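Side-chain contacts in Sodium/calcium exchanger membrane region domain-containing protein (Archaeoglobus fulgidus, PDB 4KPP), which probably exchanges protons for calcium ions across the membrane, as a member of the sodium/calcium exchanger family: residues A[336-339]-A[340-344]; A[279-282]-A[283-287]. All coordinates share one frame; numbering follows the deposited sequence.

Interaction 1 of 2, residues A[336-339]-A[340-344]; sequences ISWK and EASAL. With CA (calcium ion), chain D.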
loop_
_atom_site.group_PDB
_atom_site.type_symbol
_atom_site.label_atom_id
_atom_site.label_comp_id
_atom_site.label_asym_id
_atom_site.label_seq_id
_atom_site.Cartn_x
_atom_site.Cartn_y
_atom_site.Cartn_z
ATOM N N ILE A 336 -6.766 2.327 -18.482
ATOM C CA ILE A 336 -7.660 1.532 -17.647
ATOM C C ILE A 336 -9.105 1.770 -18.066
ATOM O O ILE A 336 -9.666 2.838 -17.820
ATOM C CB ILE A 336 -7.494 1.851 -16.146
ATOM C CG1 ILE A 336 -6.045 1.632 -15.708
ATOM C CG2 ILE A 336 -8.435 0.989 -15.309
ATOM C CD1 ILE A 336 -5.809 1.896 -14.240
ATOM N N SER A 337 -9.697 0.767 -18.709
ATOM C CA SER A 337 -11.057 0.885 -19.218
ATOM C C SER A 337 -12.078 0.482 -18.160
ATOM O O SER A 337 -11.716 -0.013 -17.091
ATOM C CB SER A 337 -11.234 0.035 -20.477
ATOM O OG SER A 337 -11.051 -1.339 -20.192
ATOM N N TRP A 338 -13.353 0.698 -18.463
ATOM C CA TRP A 338 -14.424 0.392 -17.524
ATOM C C TRP A 338 -14.601 -1.117 -17.382
ATOM O O TRP A 338 -14.968 -1.609 -16.312
ATOM C CB TRP A 338 -15.734 1.060 -17.959
ATOM C CG TRP A 338 -16.782 0.097 -18.418
ATOM C CD1 TRP A 338 -16.923 -0.428 -19.670
ATOM C CD2 TRP A 338 -17.841 -0.458 -17.628
ATOM N NE1 TRP A 338 -18.001 -1.277 -19.709
ATOM C CE2 TRP A 338 -18.582 -1.314 -18.468
ATOM C CE3 TRP A 338 -18.232 -0.317 -16.293
ATOM C CZ2 TRP A 338 -19.694 -2.023 -18.015
ATOM C CZ3 TRP A 338 -19.337 -1.024 -15.845
ATOM C CH2 TRP A 338 -20.054 -1.865 -16.703
ATOM N N LYS A 339 -14.333 -1.848 -18.460
ATOM C CA LYS A 339 -14.392 -3.305 -18.428
ATOM C C LYS A 339 -13.311 -3.859 -17.508
ATOM O O LYS A 339 -13.579 -4.724 -16.673
ATOM C CB LYS A 339 -14.231 -3.893 -19.832
ATOM C CG LYS A 339 -15.395 -3.618 -20.772
ATOM C CD LYS A 339 -15.196 -4.325 -22.107
ATOM C CE LYS A 339 -16.325 -4.013 -23.082
ATOM N NZ LYS A 339 -17.224 -5.184 -23.319
ATOM N N GLU A 340 -12.091 -3.354 -17.665
ATOM C CA GLU A 340 -10.964 -3.805 -16.858
ATOM C C GLU A 340 -11.149 -3.451 -15.387
ATOM O O GLU A 340 -10.874 -4.268 -14.511
ATOM C CB GLU A 340 -9.652 -3.218 -17.386
ATOM C CG GLU A 340 -9.256 -3.720 -18.769
ATOM C CD GLU A 340 -8.073 -2.963 -19.341
ATOM O OE1 GLU A 340 -7.836 -1.815 -18.911
ATOM O OE2 GLU A 340 -7.379 -3.516 -20.219
ATOM N N ALA A 341 -11.621 -2.236 -15.122
ATOM C CA ALA A 341 -11.885 -1.798 -13.753
ATOM C C ALA A 341 -12.993 -2.623 -13.102
ATOM O O ALA A 341 -12.865 -3.049 -11.955
ATOM C CB ALA A 341 -12.234 -0.314 -13.719
ATOM N N SER A 342 -14.076 -2.855 -13.839
ATOM C CA SER A 342 -15.187 -3.645 -13.317
ATOM C C SER A 342 -14.763 -5.093 -13.099
ATOM O O SER A 342 -15.205 -5.738 -12.151
ATOM C CB SER A 342 -16.408 -3.571 -14.241
ATOM O OG SER A 342 -16.143 -4.157 -15.502
ATOM N N ALA A 343 -13.898 -5.593 -13.977
ATOM C CA ALA A 343 -13.352 -6.939 -13.830
ATOM C C ALA A 343 -12.526 -7.050 -12.551
ATOM O O ALA A 343 -12.659 -8.019 -11.801
ATOM C CB ALA A 343 -12.514 -7.315 -15.045
ATOM N N LEU A 344 -11.680 -6.053 -12.304
ATOM C CA LEU A 344 -10.891 -6.003 -11.075
ATOM C C LEU A 344 -11.783 -5.998 -9.835
ATOM O O LEU A 344 -11.484 -6.662 -8.843
ATOM C CB LEU A 344 -9.975 -4.776 -11.063
ATOM C CG LEU A 344 -8.785 -4.785 -12.023
ATOM C CD1 LEU A 344 -7.970 -3.506 -11.883
ATOM C CD2 LEU A 344 -7.915 -6.004 -11.774
HETATM CA CA CA D . -6.005 -1.425 -20.028
#
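S337 and E340 form a capping box at the start of helix 338-353, and the same glutamate binds a calcium ion. S337 is the N-cap residue. Its backbone N gives a nearly straight hydrogen bond to E340 OE1, 3.2 Å long with an N-H...O angle of 170°. The N-H meets the carboxylate oxygen from above the carboxylate plane. In return S337 OG accepts a weak bond from E340 N at 3.4 Å. S337 OG sits between its own backbone N and carbonyl carbon (chi1 63°), which turns it back over the first turn, alongside the E340 chain. There it lies 3.3 Å from E340 CG.

The tight side of the contact faces the ion. Both carboxylate oxygens of E340 bind calcium, OE1 at 2.2 Å and OE2 at 2.5 Å. The backbone oxygens of I330 and K335 and the side chain of D333 also bind it. OE1 thus meets both the metal and the N-H of S337, which should restrict rotation of the carboxylate. I336 is buried beside this site, with its CG2 against A341 CB. Strand 335-337 pairs there with strand 131-133 through backbone bonds between I336 and V132.

The other side is looser. W338 and K339 are exposed, and both leave the backbone heading away from 340-344. The W338 indole reaches S342 by its CZ3, 4.2 Å from S342 CB, with S342 OG over one ring face. F121 and F124 of helix 96-127 also touch the W338 side chain. Backbone bonds from A341, S342 and A343 to the carbonyls four residues earlier carry the helix onward. S342 OG turns back toward that backbone and lies 2.9 Å from both W338 O and K339 O.

Interaction 2 of 2, residues A[279-282]-A[283-287]; sequences ISSK and VNQWT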
loop_
_atom_site.group_PDB
_atom_site.type_symbol
_atom_site.label_atom_id
_atom_site.label_comp_id
_atom_site.label_asym_id
_atom_site.label_seq_id
_atom_site.Cartn_x
_atom_site.Cartn_y
_atom_site.Cartn_z
ATOM N N ILE A 279 -0.443 2.868 -8.316
ATOM C CA ILE A 279 0.316 1.824 -8.994
ATOM C C ILE A 279 1.680 1.634 -8.331
ATOM O O ILE A 279 2.120 0.504 -8.115
ATOM C CB ILE A 279 0.468 2.131 -10.498
ATOM C CG1 ILE A 279 -0.898 2.039 -11.190
ATOM C CG2 ILE A 279 1.485 1.193 -11.145
ATOM C CD1 ILE A 279 -0.927 2.599 -12.599
ATOM N N SER A 280 2.331 2.744 -7.992
ATOM C CA SER A 280 3.610 2.707 -7.288
ATOM C C SER A 280 3.460 2.157 -5.871
ATOM O O SER A 280 4.354 1.488 -5.361
ATOM C CB SER A 280 4.250 4.099 -7.246
ATOM O OG SER A 280 5.467 4.073 -6.519
ATOM N N SER A 281 2.328 2.447 -5.237
ATOM C CA SER A 281 2.043 1.920 -3.907
ATOM C C SER A 281 1.885 0.407 -3.967
ATOM O O SER A 281 2.281 -0.306 -3.039
ATOM C CB SER A 281 0.780 2.555 -3.328
ATOM O OG SER A 281 0.458 1.989 -2.071
ATOM N N LYS A 282 1.295 -0.077 -5.058
ATOM C CA LYS A 282 1.224 -1.512 -5.304
ATOM C C LYS A 282 2.629 -2.083 -5.408
ATOM O O LYS A 282 2.899 -3.156 -4.885
ATOM C CB LYS A 282 0.410 -1.818 -6.568
ATOM C CG LYS A 282 0.567 -3.241 -7.112
ATOM C CD LYS A 282 0.105 -4.309 -6.125
ATOM C CE LYS A 282 0.415 -5.702 -6.668
ATOM N NZ LYS A 282 0.061 -6.800 -5.724
ATOM N N VAL A 283 3.529 -1.352 -6.059
ATOM C CA VAL A 283 4.907 -1.812 -6.217
ATOM C C VAL A 283 5.592 -2.065 -4.873
ATOM O O VAL A 283 6.119 -3.155 -4.647
ATOM C CB VAL A 283 5.760 -0.833 -7.066
ATOM C CG1 VAL A 283 7.201 -1.323 -7.170
ATOM C CG2 VAL A 283 5.158 -0.664 -8.447
ATOM N N ASN A 284 5.584 -1.078 -3.977
ATOM C CA ASN A 284 6.260 -1.261 -2.689
ATOM C C ASN A 284 5.597 -2.316 -1.804
ATOM O O ASN A 284 6.280 -3.077 -1.114
ATOM C CB ASN A 284 6.476 0.065 -1.931
ATOM C CG ASN A 284 5.213 0.593 -1.272
ATOM O OD1 ASN A 284 4.751 0.056 -0.266
ATOM N ND2 ASN A 284 4.672 1.676 -1.817
ATOM N N GLN A 285 4.270 -2.375 -1.840
ATOM C CA GLN A 285 3.547 -3.351 -1.032
ATOM C C GLN A 285 3.724 -4.771 -1.567
ATOM O O GLN A 285 3.519 -5.749 -0.847
ATOM C CB GLN A 285 2.067 -2.977 -0.910
ATOM C CG GLN A 285 1.847 -1.715 -0.083
ATOM C CD GLN A 285 0.387 -1.351 0.080
ATOM O OE1 GLN A 285 -0.342 -1.991 0.834
ATOM N NE2 GLN A 285 -0.046 -0.310 -0.624
ATOM N N TRP A 286 4.127 -4.873 -2.828
ATOM C CA TRP A 286 4.310 -6.168 -3.469
ATOM C C TRP A 286 5.798 -6.485 -3.600
ATOM O O TRP A 286 6.182 -7.452 -4.255
ATOM C CB TRP A 286 3.609 -6.175 -4.832
ATOM C CG TRP A 286 3.422 -7.522 -5.470
ATOM C CD1 TRP A 286 3.690 -7.852 -6.768
ATOM C CD2 TRP A 286 2.913 -8.715 -4.852
ATOM N NE1 TRP A 286 3.386 -9.170 -6.996
ATOM C CE2 TRP A 286 2.909 -9.724 -5.837
ATOM C CE3 TRP A 286 2.464 -9.030 -3.565
ATOM C CZ2 TRP A 286 2.474 -11.021 -5.575
ATOM C CZ3 TRP A 286 2.035 -10.320 -3.308
ATOM C CH2 TRP A 286 2.042 -11.299 -4.309
ATOM N N THR A 287 6.628 -5.662 -2.963
ATOM C CA THR A 287 8.075 -5.874 -2.930
ATOM C C THR A 287 8.646 -5.647 -1.529
ATOM O O THR A 287 8.927 -6.601 -0.804
ATOM C CB THR A 287 8.829 -4.968 -3.938
ATOM O OG1 THR A 287 8.464 -3.596 -3.733
ATOM C CG2 THR A 287 8.507 -5.371 -5.377
HETATM O O HOH W 1 6.449 3.190 -4.029
#
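Q285 NE2 donates to S281 OG, one helical turn back, in a 2.8 Å hydrogen bond. S281 OG lies close to the amide plane of Q285. The N-H...O angle is 131°, so the bond is bent. A weak bond from the same NE2 reaches S281 O. E255 and E258 of helix 242-267 extend the network: E255 OE2 bonds to Q285 NE2 and E258 OE1 to S281 OG. The Q285 side chain also packs on A107 and L111 of helix 96-127. With an alanine at this position, S281 OG and E255 would probably lose their amide partner, and a gap is likely to open beside A107 and L111.

A water links S280 OG to N284 ND2, while Y176 and Y79 bond to S280 OG and N284 OD1. T287 OG1 gives a 2.6 Å bond to V283 O as helix 271-285 ends.

Here the K282 and W286 side chains lie side by side, pointing the same way. The K282 chain bends at chi2 (62°) and carries NZ over one indole face, 3.7 Å from the centroid of the five-membered ring. This is a cation-pi contact. K282 CE makes a CH-pi contact with the same ring. S324 and N108 also bond to NZ, and T149 to W286 NE1. V283 packs on E141 and L145 of helix 138-152. The buried ammonium is thus met by an aromatic face and neutral oxygens, which would probably help offset the cost of burying its charge.

The two contacts come in series along the chain, with 279-287 before 336-344, and both lie in the second sodium/calcium exchanger region of the sequence. Their centres are about 20 Å apart. Their nearest atoms are about 5 Å apart, without touching. Interaction 1 is centred about 20 Å from the centre of the chain, is partly buried, and supplies a calcium ligand. Interaction 2 is central, about 6 Å from that point, and fully buried. The side chain of I279 is about 10 Å from the bound calcium. Helix 311-331 touches both contacts. L344 packs on its F326 and on I330, a calcium ligand, while I279 packs on L331 and W286 on S324.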